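Local coordinates for hypothetical protein Cgl3021 (Corynebacterium glutamicum, PDB 2NSF), which probably catalyses the mycothiol-dependent isomerisation of maleylpyruvate and binds a zinc ion, at residues V184-L189 with G230-I235; W86-E91 with R133-D138; T157-S162 with A190-Q195; A169-A174 with A240-D245. One frame throughout, in Å; residues are numbered along the deposited sequence.

Interaction 1 (V184-L189 with G230-I235)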
loop_
_atom_site.group_PDB
_atom_site.type_symbol
_atom_site.label_atom_id
_atom_site.label_comp_id
_atom_site.label_asym_id
_atom_site.label_seq_id
_atom_site.Cartn_x
_atom_site.Cartn_y
_atom_site.Cartn_z
ATOM N N VAL A 184 2.882 7.843 -11.173
ATOM C CA VAL A 184 4.103 7.081 -10.938
ATOM C C VAL A 184 3.852 5.982 -9.904
ATOM O O VAL A 184 4.418 4.890 -9.994
ATOM C CB VAL A 184 5.274 7.999 -10.483
ATOM C CG1 VAL A 184 4.995 8.580 -9.103
ATOM C CG2 VAL A 184 6.580 7.215 -10.496
ATOM N N ILE A 185 2.984 6.257 -8.937
ATOM C CA ILE A 185 2.662 5.261 -7.926
ATOM C C ILE A 185 1.746 4.192 -8.512
ATOM O O ILE A 185 1.927 3.004 -8.250
ATOM C CB ILE A 185 2.013 5.918 -6.688
ATOM C CG1 ILE A 185 3.087 6.698 -5.919
ATOM C CG2 ILE A 185 1.371 4.855 -5.795
ATOM C CD1 ILE A 185 2.555 7.516 -4.774
ATOM N N LEU A 186 0.773 4.603 -9.320
ATOM C CA LEU A 186 -0.135 3.643 -9.945
ATOM C C LEU A 186 0.622 2.710 -10.896
ATOM O O LEU A 186 0.376 1.501 -10.915
ATOM C CB LEU A 186 -1.240 4.372 -10.722
ATOM C CG LEU A 186 -2.297 5.117 -9.900
ATOM C CD1 LEU A 186 -3.283 5.797 -10.838
ATOM C CD2 LEU A 186 -3.031 4.127 -8.990
ATOM N N ARG A 187 1.536 3.269 -11.686
ATOM C CA ARG A 187 2.311 2.459 -12.623
ATOM C C ARG A 187 3.160 1.440 -11.878
ATOM O O ARG A 187 3.277 0.288 -12.301
ATOM C CB ARG A 187 3.226 3.329 -13.492
ATOM C CG ARG A 187 2.505 4.173 -14.533
ATOM C CD ARG A 187 3.493 4.706 -15.570
ATOM N NE ARG A 187 4.604 5.423 -14.949
ATOM C CZ ARG A 187 4.657 6.742 -14.788
ATOM N NH1 ARG A 187 3.660 7.510 -15.210
ATOM N NH2 ARG A 187 5.703 7.295 -14.192
ATOM N N THR A 188 3.754 1.867 -10.769
ATOM C CA THR A 188 4.589 0.968 -9.982
ATOM C C THR A 188 3.738 -0.130 -9.344
ATOM O O THR A 188 4.172 -1.281 -9.247
ATOM C CB THR A 188 5.368 1.744 -8.899
ATOM O OG1 THR A 188 6.120 2.796 -9.523
ATOM C CG2 THR A 188 6.345 0.814 -8.174
ATOM N N LEU A 189 2.524 0.216 -8.920
ATOM C CA LEU A 189 1.622 -0.769 -8.325
ATOM C C LEU A 189 1.164 -1.801 -9.356
ATOM O O LEU A 189 1.095 -2.997 -9.064
ATOM C CB LEU A 189 0.380 -0.086 -7.733
ATOM C CG LEU A 189 0.510 0.637 -6.394
ATOM C CD1 LEU A 189 -0.804 1.365 -6.078
ATOM C CD2 LEU A 189 0.842 -0.376 -5.300
ATOM N N GLY A 230 -8.591 -0.831 -19.057
ATOM C CA GLY A 230 -9.208 0.392 -18.578
ATOM C C GLY A 230 -8.117 1.425 -18.403
ATOM O O GLY A 230 -7.026 1.269 -18.950
ATOM N N SER A 231 -8.398 2.491 -17.661
ATOM C CA SER A 231 -7.377 3.499 -17.416
ATOM C C SER A 231 -6.470 2.887 -16.353
ATOM O O SER A 231 -6.806 1.858 -15.767
ATOM C CB SER A 231 -8.000 4.786 -16.872
ATOM O OG SER A 231 -8.597 4.557 -15.603
ATOM N N LEU A 232 -5.334 3.521 -16.092
ATOM C CA LEU A 232 -4.407 2.998 -15.094
ATOM C C LEU A 232 -5.073 2.896 -13.721
ATOM O O LEU A 232 -4.924 1.893 -13.022
ATOM C CB LEU A 232 -3.164 3.886 -15.020
ATOM C CG LEU A 232 -2.006 3.427 -14.134
ATOM C CD1 LEU A 232 -1.452 2.091 -14.630
ATOM C CD2 LEU A 232 -0.923 4.495 -14.141
ATOM N N ALA A 233 -5.819 3.928 -13.330
ATOM C CA ALA A 233 -6.490 3.893 -12.034
ATOM C C ALA A 233 -7.470 2.721 -12.002
ATOM O O ALA A 233 -7.618 2.045 -10.987
ATOM C CB ALA A 233 -7.227 5.200 -11.787
ATOM N N GLY A 234 -8.129 2.483 -13.132
ATOM C CA GLY A 234 -9.083 1.394 -13.213
ATOM C C GLY A 234 -8.471 0.011 -13.052
ATOM O O GLY A 234 -9.009 -0.825 -12.319
ATOM N N ILE A 235 -7.351 -0.253 -13.721
ATOM C CA ILE A 235 -6.757 -1.577 -13.599
ATOM C C ILE A 235 -6.082 -1.778 -12.256
ATOM O O ILE A 235 -6.023 -2.897 -11.768
ATOM C CB ILE A 235 -5.758 -1.904 -14.750
ATOM C CG1 ILE A 235 -4.571 -0.943 -14.749
ATOM C CG2 ILE A 235 -6.498 -1.862 -16.086
ATOM C CD1 ILE A 235 -3.459 -1.358 -15.708
#

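Interaction 2 (W86-E91 with R133-D138)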
loop_
_atom_site.group_PDB
_atom_site.type_symbol
_atom_site.label_atom_id
_atom_site.label_comp_id
_atom_site.label_asym_id
_atom_site.label_seq_id
_atom_site.Cartn_x
_atom_site.Cartn_y
_atom_site.Cartn_z
ATOM N N TRP A 86 16.881 -0.480 12.205
ATOM C CA TRP A 86 17.748 -1.581 11.800
ATOM C C TRP A 86 18.779 -1.015 10.822
ATOM O O TRP A 86 19.979 -1.279 10.931
ATOM C CB TRP A 86 16.882 -2.650 11.121
ATOM C CG TRP A 86 17.591 -3.847 10.532
ATOM C CD1 TRP A 86 18.941 -4.032 10.379
ATOM C CD2 TRP A 86 16.965 -5.009 9.978
ATOM N NE1 TRP A 86 19.187 -5.238 9.762
ATOM C CE2 TRP A 86 17.991 -5.857 9.505
ATOM C CE3 TRP A 86 15.631 -5.418 9.833
ATOM C CZ2 TRP A 86 17.726 -7.089 8.898
ATOM C CZ3 TRP A 86 15.366 -6.640 9.233
ATOM C CH2 TRP A 86 16.411 -7.461 8.772
ATOM N N ALA A 87 18.299 -0.214 9.877
ATOM C CA ALA A 87 19.158 0.387 8.867
ATOM C C ALA A 87 20.207 1.337 9.440
ATOM O O ALA A 87 21.374 1.283 9.051
ATOM C CB ALA A 87 18.308 1.122 7.840
ATOM N N ASN A 88 19.794 2.203 10.359
ATOM C CA ASN A 88 20.706 3.173 10.951
ATOM C C ASN A 88 21.646 2.631 12.024
ATOM O O ASN A 88 22.714 3.202 12.254
ATOM C CB ASN A 88 19.923 4.359 11.524
ATOM C CG ASN A 88 19.300 5.226 10.447
ATOM O OD1 ASN A 88 18.113 5.108 10.143
ATOM N ND2 ASN A 88 20.104 6.101 9.860
ATOM N N THR A 89 21.266 1.538 12.678
ATOM C CA THR A 89 22.106 0.971 13.731
ATOM C C THR A 89 22.810 -0.305 13.290
ATOM O O THR A 89 23.797 -0.724 13.900
ATOM C CB THR A 89 21.280 0.640 14.993
ATOM O OG1 THR A 89 20.440 -0.491 14.730
ATOM C CG2 THR A 89 20.416 1.826 15.393
ATOM N N GLY A 90 22.298 -0.919 12.229
ATOM C CA GLY A 90 22.878 -2.154 11.735
ATOM C C GLY A 90 22.397 -3.341 12.549
ATOM O O GLY A 90 22.804 -4.477 12.313
ATOM N N GLU A 91 21.518 -3.079 13.511
ATOM C CA GLU A 91 20.994 -4.133 14.369
ATOM C C GLU A 91 19.609 -4.582 13.921
ATOM O O GLU A 91 18.651 -3.807 13.956
ATOM C CB GLU A 91 20.952 -3.644 15.812
ATOM C CG GLU A 91 22.237 -2.950 16.227
ATOM C CD GLU A 91 22.383 -2.830 17.724
ATOM O OE1 GLU A 91 21.481 -2.261 18.374
ATOM O OE2 GLU A 91 23.413 -3.309 18.251
ATOM N N ARG A 133 14.014 11.505 8.286
ATOM C CA ARG A 133 14.817 12.723 8.262
ATOM C C ARG A 133 16.205 12.547 8.872
ATOM O O ARG A 133 17.168 13.173 8.426
ATOM C CB ARG A 133 14.100 13.866 8.992
ATOM C CG ARG A 133 12.816 14.342 8.337
ATOM C CD ARG A 133 12.538 15.800 8.686
ATOM N NE ARG A 133 12.710 16.074 10.110
ATOM C CZ ARG A 133 12.540 17.268 10.672
ATOM N NH1 ARG A 133 12.188 18.311 9.928
ATOM N NH2 ARG A 133 12.723 17.421 11.975
ATOM N N GLU A 134 16.313 11.691 9.883
ATOM C CA GLU A 134 17.596 11.478 10.545
ATOM C C GLU A 134 18.401 10.300 10.005
ATOM O O GLU A 134 19.452 9.960 10.553
ATOM C CB GLU A 134 17.381 11.315 12.052
ATOM C CG GLU A 134 16.544 12.435 12.662
ATOM C CD GLU A 134 16.511 12.391 14.178
ATOM O OE1 GLU A 134 16.543 11.283 14.747
ATOM O OE2 GLU A 134 16.437 13.471 14.803
ATOM N N THR A 135 17.919 9.686 8.930
ATOM C CA THR A 135 18.604 8.548 8.327
ATOM C C THR A 135 19.833 9.001 7.542
ATOM O O THR A 135 19.762 9.938 6.745
ATOM C CB THR A 135 17.654 7.768 7.389
ATOM O OG1 THR A 135 16.615 7.165 8.167
ATOM C CG2 THR A 135 18.407 6.679 6.628
ATOM N N SER A 136 20.958 8.330 7.774
ATOM C CA SER A 136 22.202 8.671 7.093
ATOM C C SER A 136 22.198 8.179 5.652
ATOM O O SER A 136 21.441 7.277 5.294
ATOM C CB SER A 136 23.400 8.066 7.830
ATOM O OG SER A 136 23.353 6.652 7.812
ATOM N N GLU A 137 23.054 8.781 4.834
ATOM C CA GLU A 137 23.165 8.419 3.429
ATOM C C GLU A 137 23.397 6.921 3.237
ATOM O O GLU A 137 22.699 6.277 2.454
ATOM C CB GLU A 137 24.305 9.212 2.780
ATOM C CG GLU A 137 24.612 8.801 1.349
ATOM C CD GLU A 137 24.561 9.966 0.381
ATOM O OE1 GLU A 137 23.523 10.662 0.346
ATOM O OE2 GLU A 137 25.554 10.184 -0.347
ATOM N N ASP A 138 24.368 6.366 3.954
ATOM C CA ASP A 138 24.668 4.942 3.834
ATOM C C ASP A 138 23.512 4.060 4.294
ATOM O O ASP A 138 23.237 3.024 3.691
ATOM C CB ASP A 138 25.920 4.576 4.639
ATOM C CG ASP A 138 27.155 5.332 4.182
ATOM O OD1 ASP A 138 27.177 5.810 3.027
ATOM O OD2 ASP A 138 28.114 5.433 4.980
#

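Interaction 3 (T157-S162 with A190-Q195)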
loop_
_atom_site.group_PDB
_atom_site.type_symbol
_atom_site.label_atom_id
_atom_site.label_comp_id
_atom_site.label_asym_id
_atom_site.label_seq_id
_atom_site.Cartn_x
_atom_site.Cartn_y
_atom_site.Cartn_z
ATOM N N THR A 157 11.207 1.486 2.390
ATOM C CA THR A 157 10.143 1.900 3.307
ATOM C C THR A 157 9.375 3.097 2.762
ATOM O O THR A 157 8.212 3.296 3.099
ATOM C CB THR A 157 10.686 2.267 4.708
ATOM O OG1 THR A 157 11.585 3.377 4.604
ATOM C CG2 THR A 157 11.405 1.075 5.332
ATOM N N LEU A 158 10.025 3.900 1.926
ATOM C CA LEU A 158 9.355 5.056 1.342
ATOM C C LEU A 158 8.264 4.553 0.397
ATOM O O LEU A 158 7.161 5.099 0.354
ATOM C CB LEU A 158 10.361 5.925 0.581
ATOM C CG LEU A 158 11.474 6.555 1.430
ATOM C CD1 LEU A 158 12.517 7.168 0.514
ATOM C CD2 LEU A 158 10.891 7.606 2.373
ATOM N N TRP A 159 8.578 3.502 -0.351
ATOM C CA TRP A 159 7.622 2.908 -1.282
ATOM C C TRP A 159 6.553 2.147 -0.506
ATOM O O TRP A 159 5.355 2.266 -0.774
ATOM C CB TRP A 159 8.341 1.946 -2.235
ATOM C CG TRP A 159 7.414 1.000 -2.964
ATOM C CD1 TRP A 159 7.431 -0.363 -2.908
ATOM C CD2 TRP A 159 6.334 1.350 -3.843
ATOM N NE1 TRP A 159 6.433 -0.887 -3.695
ATOM C CE2 TRP A 159 5.744 0.143 -4.281
ATOM C CE3 TRP A 159 5.808 2.566 -4.306
ATOM C CZ2 TRP A 159 4.653 0.111 -5.159
ATOM C CZ3 TRP A 159 4.717 2.534 -5.184
ATOM C CH2 TRP A 159 4.155 1.315 -5.598
ATOM N N MET A 160 6.993 1.359 0.465
ATOM C CA MET A 160 6.061 0.573 1.263
ATOM C C MET A 160 5.033 1.458 1.956
ATOM O O MET A 160 3.842 1.149 1.958
ATOM C CB MET A 160 6.834 -0.251 2.293
ATOM C CG MET A 160 7.727 -1.305 1.665
ATOM S SD MET A 160 8.982 -1.907 2.805
ATOM C CE MET A 160 8.034 -3.056 3.763
ATOM N N ARG A 161 5.484 2.560 2.539
ATOM C CA ARG A 161 4.549 3.453 3.215
ATOM C C ARG A 161 3.612 4.100 2.196
ATOM O O ARG A 161 2.418 4.252 2.458
ATOM C CB ARG A 161 5.297 4.527 4.002
ATOM C CG ARG A 161 4.381 5.440 4.822
ATOM C CD ARG A 161 3.561 4.653 5.848
ATOM N NE ARG A 161 2.820 5.545 6.737
ATOM C CZ ARG A 161 1.931 5.140 7.640
ATOM N NH1 ARG A 161 1.661 3.848 7.783
ATOM N NH2 ARG A 161 1.306 6.030 8.400
ATOM N N SER A 162 4.145 4.475 1.038
ATOM C CA SER A 162 3.321 5.088 -0.002
ATOM C C SER A 162 2.173 4.165 -0.416
ATOM O O SER A 162 1.042 4.621 -0.592
ATOM C CB SER A 162 4.173 5.444 -1.229
ATOM O OG SER A 162 5.080 6.499 -0.936
ATOM N N ALA A 190 0.838 -1.343 -10.560
ATOM C CA ALA A 190 0.389 -2.266 -11.597
ATOM C C ALA A 190 1.471 -3.302 -11.875
ATOM O O ALA A 190 1.189 -4.499 -12.003
ATOM C CB ALA A 190 0.057 -1.502 -12.870
ATOM N N ALA A 191 2.712 -2.837 -11.976
ATOM C CA ALA A 191 3.844 -3.718 -12.233
ATOM C C ALA A 191 4.103 -4.643 -11.051
ATOM O O ALA A 191 4.266 -5.850 -11.219
ATOM C CB ALA A 191 5.093 -2.895 -12.528
ATOM N N GLU A 192 4.142 -4.079 -9.849
ATOM C CA GLU A 192 4.421 -4.886 -8.663
ATOM C C GLU A 192 3.389 -5.975 -8.410
ATOM O O GLU A 192 3.740 -7.122 -8.132
ATOM C CB GLU A 192 4.516 -4.005 -7.419
ATOM C CG GLU A 192 5.008 -4.767 -6.201
ATOM C CD GLU A 192 5.163 -3.886 -4.985
ATOM O OE1 GLU A 192 4.147 -3.623 -4.309
ATOM O OE2 GLU A 192 6.303 -3.452 -4.716
ATOM N N ILE A 193 2.112 -5.618 -8.477
ATOM C CA ILE A 193 1.065 -6.599 -8.240
ATOM C C ILE A 193 1.138 -7.742 -9.250
ATOM O O ILE A 193 1.050 -8.913 -8.877
ATOM C CB ILE A 193 -0.332 -5.954 -8.310
ATOM C CG1 ILE A 193 -0.487 -4.938 -7.171
ATOM C CG2 ILE A 193 -1.407 -7.030 -8.234
ATOM C CD1 ILE A 193 -1.797 -4.155 -7.215
ATOM N N THR A 194 1.306 -7.410 -10.527
ATOM C CA THR A 194 1.375 -8.456 -11.535
ATOM C C THR A 194 2.681 -9.235 -11.443
ATOM O O THR A 194 2.725 -10.416 -11.789
ATOM C CB THR A 194 1.151 -7.886 -12.962
ATOM O OG1 THR A 194 2.079 -6.832 -13.227
ATOM C CG2 THR A 194 -0.272 -7.349 -13.083
ATOM N N GLN A 195 3.736 -8.590 -10.956
ATOM C CA GLN A 195 5.014 -9.279 -10.783
ATOM C C GLN A 195 4.837 -10.280 -9.645
ATOM O O GLN A 195 5.328 -11.411 -9.713
ATOM C CB GLN A 195 6.121 -8.291 -10.429
ATOM C CG GLN A 195 6.674 -7.525 -11.628
ATOM C CD GLN A 195 7.514 -6.342 -11.217
ATOM O OE1 GLN A 195 7.597 -6.010 -10.033
ATOM N NE2 GLN A 195 8.137 -5.685 -12.190
#

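Interaction 4 (A169-A174 with A240-D245)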
loop_
_atom_site.group_PDB
_atom_site.type_symbol
_atom_site.label_atom_id
_atom_site.label_comp_id
_atom_site.label_asym_id
_atom_site.label_seq_id
_atom_site.Cartn_x
_atom_site.Cartn_y
_atom_site.Cartn_z
ATOM N N ALA A 169 -6.195 5.265 1.926
ATOM C CA ALA A 169 -6.945 6.519 1.954
ATOM C C ALA A 169 -8.290 6.219 1.298
ATOM O O ALA A 169 -9.329 6.739 1.706
ATOM C CB ALA A 169 -6.206 7.600 1.179
ATOM N N VAL A 170 -8.270 5.366 0.278
ATOM C CA VAL A 170 -9.504 4.995 -0.410
ATOM C C VAL A 170 -10.356 4.092 0.471
ATOM O O VAL A 170 -11.572 4.262 0.552
ATOM C CB VAL A 170 -9.216 4.241 -1.728
ATOM C CG1 VAL A 170 -10.517 3.968 -2.464
ATOM C CG2 VAL A 170 -8.269 5.049 -2.588
ATOM N N ASP A 171 -9.707 3.143 1.142
ATOM C CA ASP A 171 -10.401 2.192 2.006
ATOM C C ASP A 171 -11.162 2.836 3.162
ATOM O O ASP A 171 -12.090 2.232 3.707
ATOM C CB ASP A 171 -9.414 1.165 2.565
ATOM C CG ASP A 171 -8.756 0.330 1.481
ATOM O OD1 ASP A 171 -9.387 0.110 0.424
ATOM O OD2 ASP A 171 -7.611 -0.118 1.695
ATOM N N LEU A 172 -10.771 4.049 3.545
ATOM C CA LEU A 172 -11.452 4.744 4.636
ATOM C C LEU A 172 -12.916 5.007 4.300
ATOM O O LEU A 172 -13.739 5.183 5.189
ATOM C CB LEU A 172 -10.746 6.063 4.960
ATOM C CG LEU A 172 -9.526 5.927 5.873
ATOM C CD1 LEU A 172 -8.832 7.268 6.007
ATOM C CD2 LEU A 172 -9.973 5.398 7.237
ATOM N N GLY A 173 -13.236 5.039 3.012
ATOM C CA GLY A 173 -14.615 5.254 2.615
ATOM C C GLY A 173 -15.129 6.675 2.732
ATOM O O GLY A 173 -16.309 6.889 3.022
ATOM N N ALA A 174 -14.246 7.645 2.526
ATOM C CA ALA A 174 -14.630 9.048 2.567
ATOM C C ALA A 174 -14.774 9.472 1.106
ATOM O O ALA A 174 -15.712 9.049 0.441
ATOM C CB ALA A 174 -13.565 9.873 3.271
ATOM N N ALA A 240 -5.859 -4.545 -7.277
ATOM C CA ALA A 240 -5.761 -4.439 -5.826
ATOM C C ALA A 240 -6.937 -5.101 -5.112
ATOM O O ALA A 240 -7.031 -5.054 -3.880
ATOM C CB ALA A 240 -5.658 -2.966 -5.422
ATOM N N GLY A 241 -7.825 -5.719 -5.882
ATOM C CA GLY A 241 -8.976 -6.399 -5.316
ATOM C C GLY A 241 -10.030 -5.443 -4.795
ATOM O O GLY A 241 -10.850 -5.797 -3.948
ATOM N N ARG A 242 -10.022 -4.224 -5.312
ATOM C CA ARG A 242 -10.984 -3.254 -4.846
ATOM C C ARG A 242 -12.125 -2.909 -5.789
ATOM O O ARG A 242 -12.806 -1.903 -5.605
ATOM C CB ARG A 242 -10.257 -2.013 -4.368
ATOM C CG ARG A 242 -9.791 -2.184 -2.934
ATOM C CD ARG A 242 -8.371 -1.742 -2.750
ATOM N NE ARG A 242 -7.943 -1.739 -1.352
ATOM C CZ ARG A 242 -6.971 -2.510 -0.871
ATOM N NH1 ARG A 242 -6.626 -2.433 0.407
ATOM N NH2 ARG A 242 -6.353 -3.374 -1.664
ATOM N N GLY A 243 -12.353 -3.752 -6.791
ATOM C CA GLY A 243 -13.457 -3.482 -7.689
ATOM C C GLY A 243 -13.157 -3.547 -9.166
ATOM O O GLY A 243 -12.038 -3.286 -9.597
ATOM N N SER A 244 -14.184 -3.878 -9.943
ATOM C CA SER A 244 -14.052 -3.996 -11.386
ATOM C C SER A 244 -14.805 -2.912 -12.156
ATOM O O SER A 244 -14.894 -2.972 -13.384
ATOM C CB SER A 244 -14.554 -5.371 -11.836
ATOM O OG SER A 244 -13.862 -6.412 -11.171
ATOM N N ASP A 245 -15.341 -1.919 -11.448
ATOM C CA ASP A 245 -16.094 -0.850 -12.107
ATOM C C ASP A 245 -15.310 -0.072 -13.160
ATOM O O ASP A 245 -15.898 0.507 -14.069
ATOM C CB ASP A 245 -16.638 0.154 -11.084
ATOM C CG ASP A 245 -17.758 -0.416 -10.239
ATOM O OD1 ASP A 245 -18.376 -1.419 -10.657
ATOM O OD2 ASP A 245 -18.031 0.155 -9.163
#

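Interaction 1 (V184-L189 with G230-I235)
L232 points its isobutyl group at helix 183-199 and lodges between L186 and R187. The touching is done by one methyl, CD2, which rests on the root of L186 and on the stem of R187. From CD2 of L232 to CB of L186 is 3.4 Å, tighter than a usual carbon contact. CD2 of L232 is 3.5 Å from CG of R187. R187 and L232 cross at about a right angle, and it is CG of the arginine that touches. L232 has CG trans to its backbone N (chi1 -174°), which directs the group outward from the first turn of helix 232-239. That helix belongs to the C-terminal region, where it packs beside helix 183-199 and follows strand 226-230 after the single residue S231. S231 is its N-cap: S231 OG accepts from G234 N at 3.3 Å. L186 reaches back toward the other helix, and its CD1 lies over the A233 backbone, 3.9 Å from A233 CA. The A233 methyl is slightly farther, with CB 4.1 Å from L186 CD1. The polar end of R187 leads away from L232. One face of its guanidinium lies against V184 CA, while NH1 forms a salt bridge with E183 and NH2 bonds to the carbonyl of T22.

Interaction 2 (W86-E91 with R133-D138)
A helix end meets the loop between helix 114-133 and strand 143-145 here, at the surface of the N-terminal helical part of the protein. N88, in the last turn of helix 66-89, extends its side-chain amide to T135 and S136. The backbones come closest at the first of these, with N88 CA 6.3 Å from T135 CA. The N88 side chain points at the loop and crosses that of T135 at about a right angle. Its amide lies beside the T135 side chain and the start of S136. As modelled, N88 OD1 is 3.2 Å from T135 OG1 and N88 ND2 is 3.2 Å from S136 N, but the amide is probably turned over. The T135 hydroxyl is turned to the side of its own backbone N (chi1 -66°). There it is hydrogen-bonded to the A131 carbonyl in the last turn of helix 114-133. Helix 66-89 ends just beyond N88: G90 leaves the helix with positive phi, and its N still bonds to W86 O at 2.7 Å. T89 adds an ST turn, with T89 OG1 accepting from E91 N at 3.1 Å. A139, farther along the loop, also touches the N88 side chain.

Interaction 3 (T157-S162 with A190-Q195)
W159 and E192 meet between helices 156-171 and 183-199 through one hydrogen bond. Their CA atoms are 11.2 Å apart, and two long side chains make up the distance. Both have CG trans to the backbone N, with chi1 164° in W159. The glutamate chain is extended beyond CG and brings its carboxylate to the edge of the indole. W159 NE1 donates to E192 OE2 at 2.8 Å, with an N-H...O angle of 154°. OE2 is met on its syn side, though from out of the carboxylate plane. The oxygen itself lies near the indole plane. Ring and carboxylate are steeply turned against each other, with planes 72° apart, and the carboxylate sits at the ring edge. The other oxygen, E192 OE1, is 3.9 Å from W159 CZ2 and forms a salt bridge with R163. Each carboxylate oxygen thus has its own donor. F24 and H25 pack against the indole, H25 edge-to-face. The bond links helix 156-171, which carries the zinc ligands E164 and H168, to helix 183-199 of the C-terminal region, at the junction between the two parts of the fold.

Interaction 4 (A169-A174 with A240-D245)
The backbones stay well apart here: the helical start of 169-174 faces the loop 240-245, and the closest CA atoms, those of D171 and R242, are 8.8 Å from each other. The two are joined by a salt bridge. R242 presents the side of its guanidinium, NE and NH1, to the carboxylate of D171. R242 NE donates to D171 OD1 at 2.9 Å, almost perfectly straight at 177°. R242 NH1 donates to D171 OD2 at 2.8 Å. Both oxygens are met on their syn sides, and the two flat groups are nearly coplanar, 20° apart. Two bonds to two separate oxygens hold each group against rotation. The arginine chain bends at chi2 (134°), and this swings its far end toward the helix. Its third nitrogen is held too: R242 NH2 donates to A240 O at 2.9 Å in a more bent bond, just after helix 232-239. That helix finishes in a Schellman motif, with G241 taking positive phi just ahead of R242. L61 touches both D171 and R242, and F178 also packs on the arginine. D171 OD2 has a second partner, accepting from ND1 of H168. H168 is a zinc ligand, together with H72 and E164, and the R242 side chain comes within about 6 Å of the zinc ion. D171 is thus a second-shell residue that probably helps orient a metal-binding histidine, and R242 in turn holds D171. Such an Asp-His-zinc triad is a familiar feature of zinc sites, and here it is braced by an arginine from the C-terminal region.

In the fold
Interaction 2 comes first along the chain. It closes a loop of 41 residues, largely helical, and joins the end of helix 66-89 to the loop after helix 114-133. The other three lie farther on. Interaction 3 opens on helix 156-171 and closes on helix 183-199. Interaction 4 opens near the end of helix 156-171, closes after helix 232-239, and crosses interaction 3. Interaction 1 joins helices 183-199 and 232-239 within the C-terminal region; it is nested inside interaction 4 and crosses interaction 3. Interactions 1 and 3 touch where T188 and L189 pack on W159, and I193 meets A240 between interactions 3 and 4. Interactions 3 and 4 tie the N-terminal and C-terminal regions together; interaction 2 lies apart, touching none of the others.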